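Iminosuccinate reductase (Paracoccus denitrificans, PDB 6RQA) catalyses the NADH-dependent reduction of iminosuccinate to L-aspartate, regenerating the amino donor for the first step of the beta-hydroxyaspartate cycle of glyoxylate assimilation. Local coordinates at residues A39-F47 with R131-Y142; A120-R131 with Q318-V327. One frame throughout, in Å; residues are numbered along the deposited sequence.

Both contacts are largely buried, and both use helix 125-143: interaction 2 takes its N-terminal turns together with the strand that leads into it, interaction 1 the turns that follow, and Arg-131 belongs to both. Their centres lie about 14 Å apart. In interaction 1 the charged pair is at the outer end, with exposed Lys-141, while alanines, Ile-43, Val-138 and Phe-47 fill the inner part. Interaction 2 reverses this, placing its ion pair inside, next to the cofactor, and its aliphatic cluster toward the seven-stranded mixed sheet. The contacts also touch directly: Gln-318 of helix 316-333 packs on Ile-43, Phe-47 and Ala-135, so the three helices meet around Gln-318.

Interaction 1. Residues A39-F47 with R131-Y142; sequences AFEAIEAVF and RTAAASAVSIKY. With NAD (nicotinamide-adenine-dinucleotide), chain C.
Phe-40 lays its ring against Ala-137 and Val-138 of helix 125-143. From CB, a chi1 of -177° turns CG away from the backbone N, and the ring then extends past Ala-137 to Lys-141. CD1 meets Ala-137 CB at 3.7 Å. CE1 reaches the backbone, 3.5 Å from Ala-137 C, which lies in the ring plane at the edge. CZ ends against Lys-141 CD at 3.6 Å, the two side chains crossing at about a right angle. Val-138 CG2 supplies an off-centre CH-pi contact, 29° from the ring normal. Phe-40 is thus a knob among Ala-134, Ala-137, Val-138 and Lys-141, and Ile-43 and Val-138 are knobs too: this is knobs-into-holes packing, in which the axes of segments 39-47 and 131-142 cross at -66° and approach to 8.5 Å. At the inner end, Ile-43 CD1 packs on CB of Arg-131, a residue that binds NAD and whose guanidinium is paired with Asp-319. At the outer end, Glu-44 OE1 accepts two bonds: Lys-141 NZ meets the syn lone pair of Glu-44 OE1 at 3.0 Å in a salt bridge, whereas Tyr-142 OH, at 2.9 Å, comes from above the carboxylate plane.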
loop_
_atom_site.group_PDB
_atom_site.type_symbol
_atom_site.label_atom_id
_atom_site.label_comp_id
_atom_site.label_asym_id
_atom_site.label_seq_id
_atom_site.Cartn_x
_atom_site.Cartn_y
_atom_site.Cartn_z
ATOM N N ALA A 39 21.323 -2.177 13.011
ATOM C CA ALA A 39 20.522 -2.804 11.968
ATOM C C ALA A 39 20.555 -4.321 12.077
ATOM O O ALA A 39 19.560 -4.986 11.772
ATOM C CB ALA A 39 21.010 -2.364 10.587
ATOM N N PHE A 40 21.684 -4.882 12.516
ATOM C CA PHE A 40 21.787 -6.330 12.656
ATOM C C PHE A 40 20.856 -6.842 13.750
ATOM O O PHE A 40 20.154 -7.842 13.561
ATOM C CB PHE A 40 23.234 -6.729 12.949
ATOM C CG PHE A 40 23.450 -8.214 13.026
ATOM C CD1 PHE A 40 23.772 -8.939 11.892
ATOM C CD2 PHE A 40 23.333 -8.885 14.233
ATOM C CE1 PHE A 40 23.971 -10.304 11.958
ATOM C CE2 PHE A 40 23.528 -10.251 14.305
ATOM C CZ PHE A 40 23.848 -10.960 13.166
ATOM N N GLU A 41 20.837 -6.165 14.901
ATOM C CA GLU A 41 20.001 -6.615 16.011
ATOM C C GLU A 41 18.521 -6.529 15.663
ATOM O O GLU A 41 17.727 -7.379 16.087
ATOM C CB GLU A 41 20.302 -5.794 17.265
ATOM C CG GLU A 41 21.725 -5.929 17.775
ATOM C CD GLU A 41 21.967 -5.124 19.038
ATOM O OE1 GLU A 41 23.007 -5.343 19.695
ATOM O OE2 GLU A 41 21.114 -4.275 19.375
ATOM N N ALA A 42 18.127 -5.512 14.894
ATOM C CA ALA A 42 16.723 -5.373 14.519
ATOM C C ALA A 42 16.301 -6.475 13.557
ATOM O O ALA A 42 15.249 -7.101 13.735
ATOM C CB ALA A 42 16.477 -3.996 13.904
ATOM N N ILE A 43 17.119 -6.736 12.535
ATOM C CA ILE A 43 16.747 -7.708 11.513
ATOM C C ILE A 43 16.834 -9.128 12.061
ATOM O O ILE A 43 16.011 -9.988 11.723
ATOM C CB ILE A 43 17.626 -7.520 10.263
ATOM C CG1 ILE A 43 17.425 -6.116 9.686
ATOM C CG2 ILE A 43 17.315 -8.575 9.219
ATOM C CD1 ILE A 43 15.975 -5.727 9.515
ATOM N N GLU A 44 17.825 -9.398 12.913
ATOM C CA GLU A 44 17.921 -10.716 13.533
ATOM C C GLU A 44 16.676 -11.029 14.353
ATOM O O GLU A 44 16.130 -12.135 14.271
ATOM C CB GLU A 44 19.174 -10.795 14.406
ATOM C CG GLU A 44 19.212 -11.994 15.336
ATOM C CD GLU A 44 20.490 -12.056 16.148
ATOM O OE1 GLU A 44 21.355 -12.901 15.835
ATOM O OE2 GLU A 44 20.632 -11.253 17.094
ATOM N N ALA A 45 16.202 -10.058 15.138
ATOM C CA ALA A 45 14.992 -10.266 15.924
ATOM C C ALA A 45 13.767 -10.447 15.038
ATOM O O ALA A 45 12.855 -11.200 15.395
ATOM C CB ALA A 45 14.784 -9.096 16.884
ATOM N N VAL A 46 13.727 -9.776 13.885
ATOM C CA VAL A 46 12.559 -9.874 13.014
ATOM C C VAL A 46 12.494 -11.246 12.352
ATOM O O VAL A 46 11.406 -11.795 12.142
ATOM C CB VAL A 46 12.562 -8.730 11.982
ATOM C CG1 VAL A 46 12.416 -9.262 10.560
ATOM C CG2 VAL A 46 11.441 -7.755 12.292
ATOM N N PHE A 47 13.651 -11.826 12.022
ATOM C CA PHE A 47 13.664 -13.184 11.487
ATOM C C PHE A 47 13.128 -14.180 12.506
ATOM O O PHE A 47 12.402 -15.116 12.150
ATOM C CB PHE A 47 15.079 -13.568 11.054
ATOM C CG PHE A 47 15.410 -13.178 9.641
ATOM C CD1 PHE A 47 14.934 -13.926 8.579
ATOM C CD2 PHE A 47 16.204 -12.074 9.374
ATOM C CE1 PHE A 47 15.234 -13.578 7.277
ATOM C CE2 PHE A 47 16.509 -11.722 8.070
ATOM C CZ PHE A 47 16.023 -12.474 7.022
ATOM N N ARG A 131 19.191 -2.639 5.991
ATOM C CA ARG A 131 18.513 -3.870 6.392
ATOM C C ARG A 131 18.797 -5.007 5.419
ATOM O O ARG A 131 18.792 -6.177 5.821
ATOM C CB ARG A 131 17.003 -3.638 6.541
ATOM C CG ARG A 131 16.266 -3.106 5.312
ATOM C CD ARG A 131 15.818 -4.215 4.369
ATOM N NE ARG A 131 14.707 -3.799 3.521
ATOM C CZ ARG A 131 14.304 -4.459 2.441
ATOM N NH1 ARG A 131 13.276 -4.010 1.733
ATOM N NH2 ARG A 131 14.934 -5.562 2.062
ATOM N N THR A 132 19.044 -4.689 4.145
ATOM C CA THR A 132 19.441 -5.721 3.192
ATOM C C THR A 132 20.804 -6.295 3.552
ATOM O O THR A 132 21.003 -7.515 3.512
ATOM C CB THR A 132 19.458 -5.154 1.773
ATOM O OG1 THR A 132 18.199 -4.534 1.487
ATOM C CG2 THR A 132 19.712 -6.258 0.759
ATOM N N ALA A 133 21.751 -5.429 3.912
ATOM C CA ALA A 133 23.051 -5.904 4.370
ATOM C C ALA A 133 22.928 -6.635 5.701
ATOM O O ALA A 133 23.650 -7.608 5.951
ATOM C CB ALA A 133 24.024 -4.733 4.484
ATOM N N ALA A 134 22.019 -6.185 6.567
ATOM C CA ALA A 134 21.816 -6.869 7.838
ATOM C C ALA A 134 21.241 -8.263 7.625
ATOM O O ALA A 134 21.651 -9.217 8.296
ATOM C CB ALA A 134 20.906 -6.040 8.741
ATOM N N ALA A 135 20.298 -8.401 6.689
ATOM C CA ALA A 135 19.719 -9.712 6.408
ATOM C C ALA A 135 20.784 -10.696 5.942
ATOM O O ALA A 135 20.806 -11.852 6.382
ATOM C CB ALA A 135 18.609 -9.585 5.364
ATOM N N SER A 136 21.680 -10.256 5.056
ATOM C CA SER A 136 22.761 -11.127 4.609
ATOM C C SER A 136 23.706 -11.470 5.755
ATOM O O SER A 136 24.220 -12.591 5.828
ATOM C CB SER A 136 23.525 -10.466 3.462
ATOM O OG SER A 136 24.586 -11.293 3.015
ATOM N N ALA A 137 23.944 -10.518 6.660
ATOM C CA ALA A 137 24.836 -10.777 7.786
ATOM C C ALA A 137 24.230 -11.772 8.768
ATOM O O ALA A 137 24.963 -12.552 9.389
ATOM C CB ALA A 137 25.181 -9.468 8.495
ATOM N N VAL A 138 22.903 -11.762 8.925
ATOM C CA VAL A 138 22.253 -12.731 9.803
ATOM C C VAL A 138 22.442 -14.143 9.264
ATOM O O VAL A 138 22.754 -15.075 10.016
ATOM C CB VAL A 138 20.762 -12.381 9.978
ATOM C CG1 VAL A 138 20.036 -13.495 10.717
ATOM C CG2 VAL A 138 20.611 -11.065 10.724
ATOM N N SER A 139 22.263 -14.324 7.952
ATOM C CA SER A 139 22.487 -15.634 7.352
ATOM C C SER A 139 23.934 -16.077 7.504
ATOM O O SER A 139 24.203 -17.273 7.656
ATOM C CB SER A 139 22.095 -15.614 5.875
ATOM O OG SER A 139 23.020 -14.857 5.115
ATOM N N ILE A 140 24.878 -15.134 7.467
ATOM C CA ILE A 140 26.281 -15.478 7.671
ATOM C C ILE A 140 26.499 -15.988 9.090
ATOM O O ILE A 140 27.122 -17.034 9.304
ATOM C CB ILE A 140 27.183 -14.270 7.359
ATOM C CG1 ILE A 140 27.142 -13.941 5.867
ATOM C CG2 ILE A 140 28.613 -14.536 7.808
ATOM C CD1 ILE A 140 27.977 -12.741 5.488
ATOM N N LYS A 141 25.974 -15.263 10.080
ATOM C CA LYS A 141 26.177 -15.652 11.473
ATOM C C LYS A 141 25.641 -17.050 11.762
ATOM O O LYS A 141 26.212 -17.773 12.586
ATOM C CB LYS A 141 25.519 -14.632 12.401
ATOM C CG LYS A 141 25.675 -14.942 13.882
ATOM C CD LYS A 141 24.860 -13.984 14.733
ATOM C CE LYS A 141 24.917 -14.362 16.204
ATOM N NZ LYS A 141 24.089 -13.450 17.041
ATOM N N TYR A 142 24.564 -17.457 11.088
ATOM C CA TYR A 142 23.901 -18.716 11.397
ATOM C C TYR A 142 24.146 -19.824 10.380
ATOM O O TYR A 142 23.774 -20.972 10.649
ATOM C CB TYR A 142 22.387 -18.496 11.543
ATOM C CG TYR A 142 21.993 -17.749 12.800
ATOM C CD1 TYR A 142 21.840 -18.417 14.009
ATOM C CD2 TYR A 142 21.773 -16.378 12.778
ATOM C CE1 TYR A 142 21.482 -17.740 15.162
ATOM C CE2 TYR A 142 21.415 -15.691 13.927
ATOM C CZ TYR A 142 21.270 -16.378 15.114
ATOM O OH TYR A 142 20.913 -15.701 16.258
HETATM P PA NAD C . 23.351 -1.264 -8.867
HETATM O O1A NAD C . 22.753 -1.149 -10.242
HETATM O O2A NAD C . 24.085 -0.268 -8.028
HETATM O O5B NAD C . 24.630 -2.369 -9.260
HETATM C C5B NAD C . 24.103 -3.306 -10.117
HETATM C C4B NAD C . 25.163 -4.334 -10.417
HETATM O O4B NAD C . 24.564 -5.381 -11.156
HETATM C C3B NAD C . 26.159 -3.632 -11.335
HETATM O O3B NAD C . 27.114 -3.093 -10.480
HETATM C C2B NAD C . 26.698 -4.804 -12.165
HETATM O O2B NAD C . 27.755 -5.448 -11.537
HETATM C C1B NAD C . 25.472 -5.804 -12.171
HETATM N N9A NAD C . 24.731 -5.732 -13.434
HETATM C C8A NAD C . 24.069 -4.648 -14.040
HETATM N N7A NAD C . 23.498 -4.973 -15.200
HETATM C C5A NAD C . 23.795 -6.338 -15.367
HETATM C C6A NAD C . 23.479 -7.273 -16.388
HETATM N N6A NAD C . 22.745 -6.871 -17.464
HETATM N N1A NAD C . 23.907 -8.574 -16.295
HETATM C C2A NAD C . 24.640 -8.898 -15.184
HETATM N N3A NAD C . 25.014 -8.127 -14.139
HETATM C C4A NAD C . 24.566 -6.831 -14.271
HETATM O O3 NAD C . 22.154 -2.092 -8.178
HETATM P PN NAD C . 22.143 -2.069 -6.592
HETATM O O1N NAD C . 23.413 -2.308 -5.814
HETATM O O2N NAD C . 21.041 -1.099 -6.356
HETATM O O5D NAD C . 21.244 -3.524 -6.095
HETATM C C5D NAD C . 21.542 -4.494 -7.004
HETATM C C4D NAD C . 20.522 -5.597 -6.871
HETATM O O4D NAD C . 20.151 -5.706 -5.479
HETATM C C3D NAD C . 19.251 -5.138 -7.645
HETATM O O3D NAD C . 18.900 -6.201 -8.456
HETATM C C2D NAD C . 18.222 -4.913 -6.521
HETATM O O2D NAD C . 16.944 -5.357 -6.825
HETATM C C1D NAD C . 18.774 -5.912 -5.476
HETATM N N1N NAD C . 18.266 -5.530 -4.098
HETATM C C2N NAD C . 17.881 -6.566 -3.297
HETATM C C3N NAD C . 17.401 -6.297 -2.016
HETATM C C7N NAD C . 17.005 -7.488 -1.207
HETATM O O7N NAD C . 16.560 -7.380 -0.070
HETATM N N7N NAD C . 17.166 -8.715 -1.803
HETATM C C4N NAD C . 17.318 -4.977 -1.573
HETATM C C5N NAD C . 17.715 -3.942 -2.411
HETATM C C6N NAD C . 18.196 -4.225 -3.695
#

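Interaction 2. Residues A120-R131 with Q318-V327; sequences AAVGGNLLTALR and QDLAVAQAVV
Arg-131 grips Asp-319 side-on, giving one nitrogen to each carboxylate oxygen. Arg-131 NE donates to Asp-319 OD1, which lies almost in the guanidinium plane, although the approach is from above the carboxylate plane. Arg-131 NH1 binds Asp-319 OD2 at 2.9 Å through the syn lone pair of that oxygen, by a more bent bond. The guanidinium and carboxylate planes stand 57° apart, so the two groups are not coplanar, and OD2 lies out of the guanidinium plane. The arginine turns toward its partner by a bend at chi2, and Thr-128 CG2 lies over one guanidinium face, offset toward its rim. Thr-128 OG1 is itself tied back to O of Gly-124, the residue just before the helix, at 2.6 Å, and is also hydrogen-bonded to Lys-88 NZ. Asp-319 OD1 forms a salt bridge with Lys-88, the proton donor/acceptor inferred by similarity, so one carboxylate is shared by Arg-131 and Lys-88.

Away from the charges the contact becomes aliphatic. Leu-127 sends CD1 to Ala-323 CB at 3.7 Å and CD2 to Val-326 CG2 at 3.7 Å, and runs antiparallel alongside Val-322. On the strand, Val-122 divides its methyls: CG1 faces Val-326 CG1 at 4.0 Å and CG2 meets Val-327 CG2 at 3.6 Å. Ala-120 CB extends this row to the same Val-327 methyl, at 3.8 Å. Segment 318-327 runs at 104° to strand 120-123 and at 115° to helix 125-131, packing on the mixed sheet at one end and bordering the NAD pocket at the other, an arrangement consistent with the two-domain fold of the ornithine cyclodeaminase/mu-crystallin family.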
loop_
_atom_site.group_PDB
_atom_site.type_symbol
_atom_site.label_atom_id
_atom_site.label_comp_id
_atom_site.label_asym_id
_atom_site.label_seq_id
_atom_site.Cartn_x
_atom_site.Cartn_y
_atom_site.Cartn_z
ATOM N N ALA A 120 4.848 7.827 12.415
ATOM C CA ALA A 120 6.154 8.263 11.944
ATOM C C ALA A 120 6.260 8.108 10.434
ATOM O O ALA A 120 5.605 7.256 9.828
ATOM C CB ALA A 120 7.283 7.482 12.628
ATOM N N ALA A 121 7.098 8.955 9.836
ATOM C CA ALA A 121 7.505 8.837 8.441
ATOM C C ALA A 121 9.017 8.972 8.388
ATOM O O ALA A 121 9.570 9.963 8.876
ATOM C CB ALA A 121 6.839 9.900 7.565
ATOM N N VAL A 122 9.685 7.977 7.810
ATOM C CA VAL A 122 11.140 7.900 7.810
ATOM C C VAL A 122 11.629 7.715 6.382
ATOM O O VAL A 122 11.030 6.962 5.605
ATOM C CB VAL A 122 11.644 6.746 8.705
ATOM C CG1 VAL A 122 13.156 6.788 8.839
ATOM C CG2 VAL A 122 10.979 6.799 10.072
ATOM N N GLY A 123 12.713 8.405 6.035
ATOM C CA GLY A 123 13.348 8.160 4.751
ATOM C C GLY A 123 13.840 6.727 4.657
ATOM O O GLY A 123 14.416 6.184 5.601
ATOM N N GLY A 124 13.607 6.108 3.502
ATOM C CA GLY A 124 13.841 4.683 3.375
ATOM C C GLY A 124 14.975 4.266 2.462
ATOM O O GLY A 124 15.253 3.069 2.341
ATOM N N ASN A 125 15.641 5.226 1.817
ATOM C CA ASN A 125 16.720 4.881 0.894
ATOM C C ASN A 125 17.868 4.194 1.624
ATOM O O ASN A 125 18.182 3.027 1.360
ATOM C CB ASN A 125 17.210 6.132 0.162
ATOM C CG ASN A 125 16.205 6.648 -0.848
ATOM O OD1 ASN A 125 15.308 5.922 -1.275
ATOM N ND2 ASN A 125 16.354 7.908 -1.240
ATOM N N LEU A 126 18.506 4.906 2.557
ATOM C CA LEU A 126 19.613 4.314 3.301
ATOM C C LEU A 126 19.152 3.144 4.160
ATOM O O LEU A 126 19.912 2.192 4.369
ATOM C CB LEU A 126 20.292 5.377 4.166
ATOM C CG LEU A 126 21.513 4.918 4.967
ATOM C CD1 LEU A 126 22.528 4.255 4.053
ATOM C CD2 LEU A 126 22.141 6.083 5.712
ATOM N N LEU A 127 17.912 3.189 4.656
ATOM C CA LEU A 127 17.408 2.093 5.480
ATOM C C LEU A 127 17.338 0.793 4.688
ATOM O O LEU A 127 17.663 -0.278 5.213
ATOM C CB LEU A 127 16.034 2.446 6.051
ATOM C CG LEU A 127 15.986 3.457 7.196
ATOM C CD1 LEU A 127 14.571 3.575 7.744
ATOM C CD2 LEU A 127 16.957 3.068 8.299
ATOM N N THR A 128 16.923 0.868 3.420
ATOM C CA THR A 128 16.803 -0.337 2.604
ATOM C C THR A 128 18.149 -1.035 2.452
ATOM O O THR A 128 18.255 -2.252 2.641
ATOM C CB THR A 128 16.222 0.009 1.233
ATOM O OG1 THR A 128 14.946 0.639 1.396
ATOM C CG2 THR A 128 16.054 -1.251 0.396
ATOM N N ALA A 129 19.193 -0.276 2.111
ATOM C CA ALA A 129 20.516 -0.872 1.954
ATOM C C ALA A 129 21.023 -1.449 3.269
ATOM O O ALA A 129 21.681 -2.496 3.285
ATOM C CB ALA A 129 21.499 0.162 1.406
ATOM N N LEU A 130 20.717 -0.786 4.386
ATOM C CA LEU A 130 21.193 -1.258 5.683
ATOM C C LEU A 130 20.524 -2.569 6.081
ATOM O O LEU A 130 21.204 -3.524 6.475
ATOM C CB LEU A 130 20.962 -0.187 6.748
ATOM C CG LEU A 130 21.899 1.018 6.680
ATOM C CD1 LEU A 130 21.543 2.024 7.757
ATOM C CD2 LEU A 130 23.351 0.578 6.807
ATOM N N ARG A 131 19.191 -2.639 5.991
ATOM C CA ARG A 131 18.513 -3.870 6.392
ATOM C C ARG A 131 18.797 -5.007 5.419
ATOM O O ARG A 131 18.792 -6.177 5.821
ATOM C CB ARG A 131 17.003 -3.638 6.541
ATOM C CG ARG A 131 16.266 -3.106 5.312
ATOM C CD ARG A 131 15.818 -4.215 4.369
ATOM N NE ARG A 131 14.707 -3.799 3.521
ATOM C CZ ARG A 131 14.304 -4.459 2.441
ATOM N NH1 ARG A 131 13.276 -4.010 1.733
ATOM N NH2 ARG A 131 14.934 -5.562 2.062
ATOM N N GLN A 318 11.464 -6.084 7.611
ATOM C CA GLN A 318 12.839 -5.613 7.739
ATOM C C GLN A 318 12.903 -4.092 7.701
ATOM O O GLN A 318 13.608 -3.471 8.506
ATOM C CB GLN A 318 13.704 -6.219 6.633
ATOM C CG GLN A 318 13.883 -7.723 6.747
ATOM C CD GLN A 318 14.409 -8.344 5.468
ATOM O OE1 GLN A 318 14.304 -7.759 4.392
ATOM N NE2 GLN A 318 14.977 -9.539 5.581
ATOM N N ASP A 319 12.163 -3.473 6.776
ATOM C CA ASP A 319 12.092 -2.017 6.736
ATOM C C ASP A 319 11.426 -1.462 7.989
ATOM O O ASP A 319 11.877 -0.456 8.547
ATOM C CB ASP A 319 11.334 -1.565 5.487
ATOM C CG ASP A 319 11.944 -2.101 4.208
ATOM O OD1 ASP A 319 13.142 -1.843 3.964
ATOM O OD2 ASP A 319 11.225 -2.787 3.451
ATOM N N LEU A 320 10.351 -2.108 8.447
ATOM C CA LEU A 320 9.652 -1.629 9.635
ATOM C C LEU A 320 10.539 -1.706 10.869
ATOM O O LEU A 320 10.571 -0.773 11.680
ATOM C CB LEU A 320 8.368 -2.430 9.848
ATOM C CG LEU A 320 7.286 -2.320 8.771
ATOM C CD1 LEU A 320 6.072 -3.154 9.149
ATOM C CD2 LEU A 320 6.893 -0.869 8.548
ATOM N N ALA A 321 11.273 -2.810 11.027
ATOM C CA ALA A 321 12.104 -2.982 12.213
ATOM C C ALA A 321 13.234 -1.963 12.255
ATOM O O ALA A 321 13.532 -1.402 13.316
ATOM C CB ALA A 321 12.667 -4.401 12.261
ATOM N N VAL A 322 13.872 -1.707 11.113
ATOM C CA VAL A 322 14.999 -0.784 11.103
ATOM C C VAL A 322 14.518 0.662 11.184
ATOM O O VAL A 322 15.252 1.536 11.660
ATOM C CB VAL A 322 15.878 -1.030 9.862
ATOM C CG1 VAL A 322 15.213 -0.486 8.603
ATOM C CG2 VAL A 322 17.258 -0.428 10.053
ATOM N N ALA A 323 13.287 0.940 10.748
ATOM C CA ALA A 323 12.760 2.298 10.838
ATOM C C ALA A 323 12.259 2.611 12.242
ATOM O O ALA A 323 12.408 3.742 12.717
ATOM C CB ALA A 323 11.642 2.505 9.819
ATOM N N GLN A 324 11.657 1.627 12.915
ATOM C CA GLN A 324 11.220 1.838 14.291
ATOM C C GLN A 324 12.401 2.151 15.200
ATOM O O GLN A 324 12.312 3.030 16.064
ATOM C CB GLN A 324 10.458 0.613 14.798
ATOM C CG GLN A 324 10.139 0.641 16.289
ATOM C CD GLN A 324 9.269 1.823 16.689
ATOM O OE1 GLN A 324 8.597 2.431 15.854
ATOM N NE2 GLN A 324 9.279 2.152 17.974
ATOM N N ALA A 325 13.520 1.448 15.012
ATOM C CA ALA A 325 14.718 1.742 15.792
ATOM C C ALA A 325 15.251 3.138 15.495
ATOM O O ALA A 325 15.770 3.809 16.395
ATOM C CB ALA A 325 15.792 0.690 15.517
ATOM N N VAL A 326 15.125 3.593 14.246
ATOM C CA VAL A 326 15.587 4.930 13.885
ATOM C C VAL A 326 14.757 5.995 14.590
ATOM O O VAL A 326 15.296 6.997 15.079
ATOM C CB VAL A 326 15.560 5.106 12.355
ATOM C CG1 VAL A 326 15.569 6.580 11.983
ATOM C CG2 VAL A 326 16.744 4.401 11.729
ATOM N N VAL A 327 13.438 5.803 14.653
ATOM C CA VAL A 327 12.580 6.764 15.339
ATOM C C VAL A 327 12.940 6.839 16.818
ATOM O O VAL A 327 12.940 7.921 17.419
ATOM C CB VAL A 327 11.097 6.404 15.132
ATOM C CG1 VAL A 327 10.199 7.400 15.846
ATOM C CG2 VAL A 327 10.766 6.362 13.652
#